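Local coordinates for protein DJ-1 homolog D (Arabidopsis thaliana, PDB 4OGG) that belongs to the DJ-1/PfpI family and carries two copies of its alpha/beta domain in a single polypeptide chain, at residues 199-204 against 294-299. Numbering follows the deposited sequence.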
loop_
_atom_site.group_PDB
_atom_site.type_symbol
_atom_site.label_atom_id
_atom_site.label_comp_id
_atom_site.label_asym_id
_atom_site.label_seq_id
_atom_site.Cartn_x
_atom_site.Cartn_y
_atom_site.Cartn_z
ATOM N N LEU C 199 -7.082 -24.217 -22.346
ATOM C CA LEU C 199 -6.986 -22.782 -22.603
ATOM C C LEU C 199 -7.577 -21.981 -21.446
ATOM O O LEU C 199 -8.680 -22.265 -20.986
ATOM C CB LEU C 199 -7.731 -22.411 -23.890
ATOM C CG LEU C 199 -7.790 -20.912 -24.205
ATOM C CD1 LEU C 199 -6.392 -20.396 -24.493
ATOM C CD2 LEU C 199 -8.700 -20.665 -25.395
ATOM N N PHE C 200 -6.834 -20.981 -20.983
ATOM C CA PHE C 200 -7.277 -20.120 -19.889
ATOM C C PHE C 200 -7.597 -18.730 -20.414
ATOM O O PHE C 200 -6.755 -18.102 -21.052
ATOM C CB PHE C 200 -6.182 -19.991 -18.826
ATOM C CG PHE C 200 -6.257 -21.019 -17.739
ATOM C CD1 PHE C 200 -6.161 -22.375 -18.031
ATOM C CD2 PHE C 200 -6.409 -20.626 -16.413
ATOM C CE1 PHE C 200 -6.213 -23.328 -17.014
ATOM C CE2 PHE C 200 -6.461 -21.567 -15.390
ATOM C CZ PHE C 200 -6.363 -22.922 -15.691
ATOM N N LEU C 201 -8.811 -18.254 -20.153
ATOM C CA LEU C 201 -9.209 -16.916 -20.580
ATOM C C LEU C 201 -8.841 -15.964 -19.448
ATOM O O LEU C 201 -9.531 -15.900 -18.430
ATOM C CB LEU C 201 -10.712 -16.867 -20.847
ATOM C CG LEU C 201 -11.179 -17.681 -22.055
ATOM C CD1 LEU C 201 -12.696 -17.733 -22.102
ATOM C CD2 LEU C 201 -10.617 -17.049 -23.324
ATOM N N CYS C 202 -7.747 -15.234 -19.634
ATOM C CA CYS C 202 -7.251 -14.309 -18.625
ATOM C C CYS C 202 -7.513 -12.844 -18.946
ATOM O O CYS C 202 -7.965 -12.499 -20.040
ATOM C CB CYS C 202 -5.746 -14.518 -18.434
ATOM S SG CYS C 202 -5.280 -16.215 -17.999
ATOM N N GLY C 203 -7.214 -11.987 -17.973
ATOM C CA GLY C 203 -7.401 -10.560 -18.140
ATOM C C GLY C 203 -6.858 -9.811 -16.940
ATOM O O GLY C 203 -6.549 -10.419 -15.915
ATOM N N ASP C 204 -6.741 -8.494 -17.051
ATOM C CA ASP C 204 -6.228 -7.709 -15.942
ATOM C C ASP C 204 -7.100 -7.831 -14.703
ATOM O O ASP C 204 -8.331 -7.783 -14.774
ATOM C CB ASP C 204 -6.104 -6.233 -16.327
ATOM C CG ASP C 204 -5.024 -5.988 -17.361
ATOM O OD1 ASP C 204 -4.225 -6.913 -17.617
ATOM O OD2 ASP C 204 -4.971 -4.865 -17.909
ATOM N N LEU C 294 -16.569 -14.244 -26.262
ATOM C CA LEU C 294 -17.860 -14.913 -26.211
ATOM C C LEU C 294 -17.932 -16.023 -27.256
ATOM O O LEU C 294 -18.508 -17.083 -27.010
ATOM C CB LEU C 294 -18.986 -13.902 -26.441
ATOM C CG LEU C 294 -19.057 -12.740 -25.443
ATOM C CD1 LEU C 294 -20.228 -11.839 -25.792
ATOM C CD2 LEU C 294 -19.206 -13.282 -24.033
ATOM N N ASN C 295 -17.338 -15.774 -28.419
ATOM C CA ASN C 295 -17.329 -16.751 -29.506
ATOM C C ASN C 295 -16.603 -18.027 -29.090
ATOM O O ASN C 295 -17.040 -19.133 -29.410
ATOM C CB ASN C 295 -16.653 -16.154 -30.746
ATOM C CG ASN C 295 -17.520 -15.124 -31.450
ATOM O OD1 ASN C 295 -17.044 -14.385 -32.313
ATOM N ND2 ASN C 295 -18.798 -15.078 -31.094
ATOM N N ILE C 296 -15.496 -17.867 -28.371
ATOM C CA ILE C 296 -14.711 -19.007 -27.904
ATOM C C ILE C 296 -15.528 -19.843 -26.924
ATOM O O ILE C 296 -15.507 -21.071 -26.972
ATOM C CB ILE C 296 -13.413 -18.536 -27.216
ATOM C CG1 ILE C 296 -12.520 -17.824 -28.236
ATOM C CG2 ILE C 296 -12.683 -19.722 -26.599
ATOM C CD1 ILE C 296 -11.312 -17.149 -27.634
ATOM N N VAL C 297 -16.253 -19.170 -26.039
ATOM C CA VAL C 297 -17.082 -19.858 -25.059
ATOM C C VAL C 297 -18.209 -20.638 -25.736
ATOM O O VAL C 297 -18.486 -21.784 -25.379
ATOM C CB VAL C 297 -17.699 -18.861 -24.060
ATOM C CG1 VAL C 297 -18.668 -19.581 -23.135
ATOM C CG2 VAL C 297 -16.595 -18.194 -23.251
ATOM N N LYS C 298 -18.863 -20.007 -26.706
ATOM C CA LYS C 298 -19.957 -20.645 -27.429
ATOM C C LYS C 298 -19.458 -21.888 -28.157
ATOM O O LYS C 298 -20.148 -22.906 -28.216
ATOM C CB LYS C 298 -20.567 -19.665 -28.434
ATOM C CG LYS C 298 -21.197 -18.435 -27.796
ATOM C CD LYS C 298 -21.698 -17.460 -28.851
ATOM C CE LYS C 298 -22.296 -16.217 -28.218
ATOM N NZ LYS C 298 -22.758 -15.248 -29.250
ATOM N N GLU C 299 -18.252 -21.797 -28.705
ATOM C CA GLU C 299 -17.654 -22.910 -29.429
ATOM C C GLU C 299 -17.449 -24.119 -28.518
ATOM O O GLU C 299 -17.870 -25.228 -28.848
ATOM C CB GLU C 299 -16.319 -22.482 -30.037
ATOM C CG GLU C 299 -15.711 -23.507 -30.972
ATOM C CD GLU C 299 -14.521 -22.961 -31.730
ATOM O OE1 GLU C 299 -14.669 -21.910 -32.391
ATOM O OE2 GLU C 299 -13.439 -23.583 -31.669
#
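Leu-201 and Leu-199 face Ile-296 and Val-297 with methyl groups alone, an instructive case of how the central mixed sheet and a covering helix meet through branched aliphatic side chains. Leu-201 splits its fork between two partners. Its second torsion of 171° makes CD1 the fully extended branch, and Leu-201 CD1 reaches Val-297 CG2 at 4.1 Å, the two side chains crossing at a slant. The other branch turns to the isoleucine, where Leu-201 CD2 lies 4.4 Å from Ile-296 CD1. Ile-296 likewise serves two neighbours: its long arm, stretched out beyond CG1, ends beside Leu-201, while Ile-296 CG2, the short branch, meets Leu-199 CD2 at 4.3 Å. In Leu-199 CG swings opposite the backbone N (chi1 175°), and CD2 is the branch turned to the helix. Leu-201 and Ile-296 thus each use one branch on the other and the second on Val-297 and Leu-199 respectively.

Strand 197-201 and helix 291-302 belong to the alpha/beta/alpha layers of the C-terminal DJ-1/PfpI domain, and the helix lies in the crossover from strand 275-278 to strand 307-309. The axes of strand 199-201 and helix 294-299 approach to 11.1 Å, their N-to-C directions 138° apart. Alternation along the strand sends Phe-200 to the opposite face, where its ring meets Phe-215 of helix 208-221 edge-to-face. On the near face Leu-276 touches both leucines, and Val-297 also packs on Ile-316 and Leu-317 of helix 314-320.

No hydrogen bond or charge links the two segments; the helix bonds along itself, and the strand pairs with its sheet neighbours 224-228 and 275-278. With 135 Å² buried and all four touching residues shielded, cohesion here rests on dispersion and the exclusion of water, so the fit of helix to sheet probably depends at this interface on the shapes of the branches.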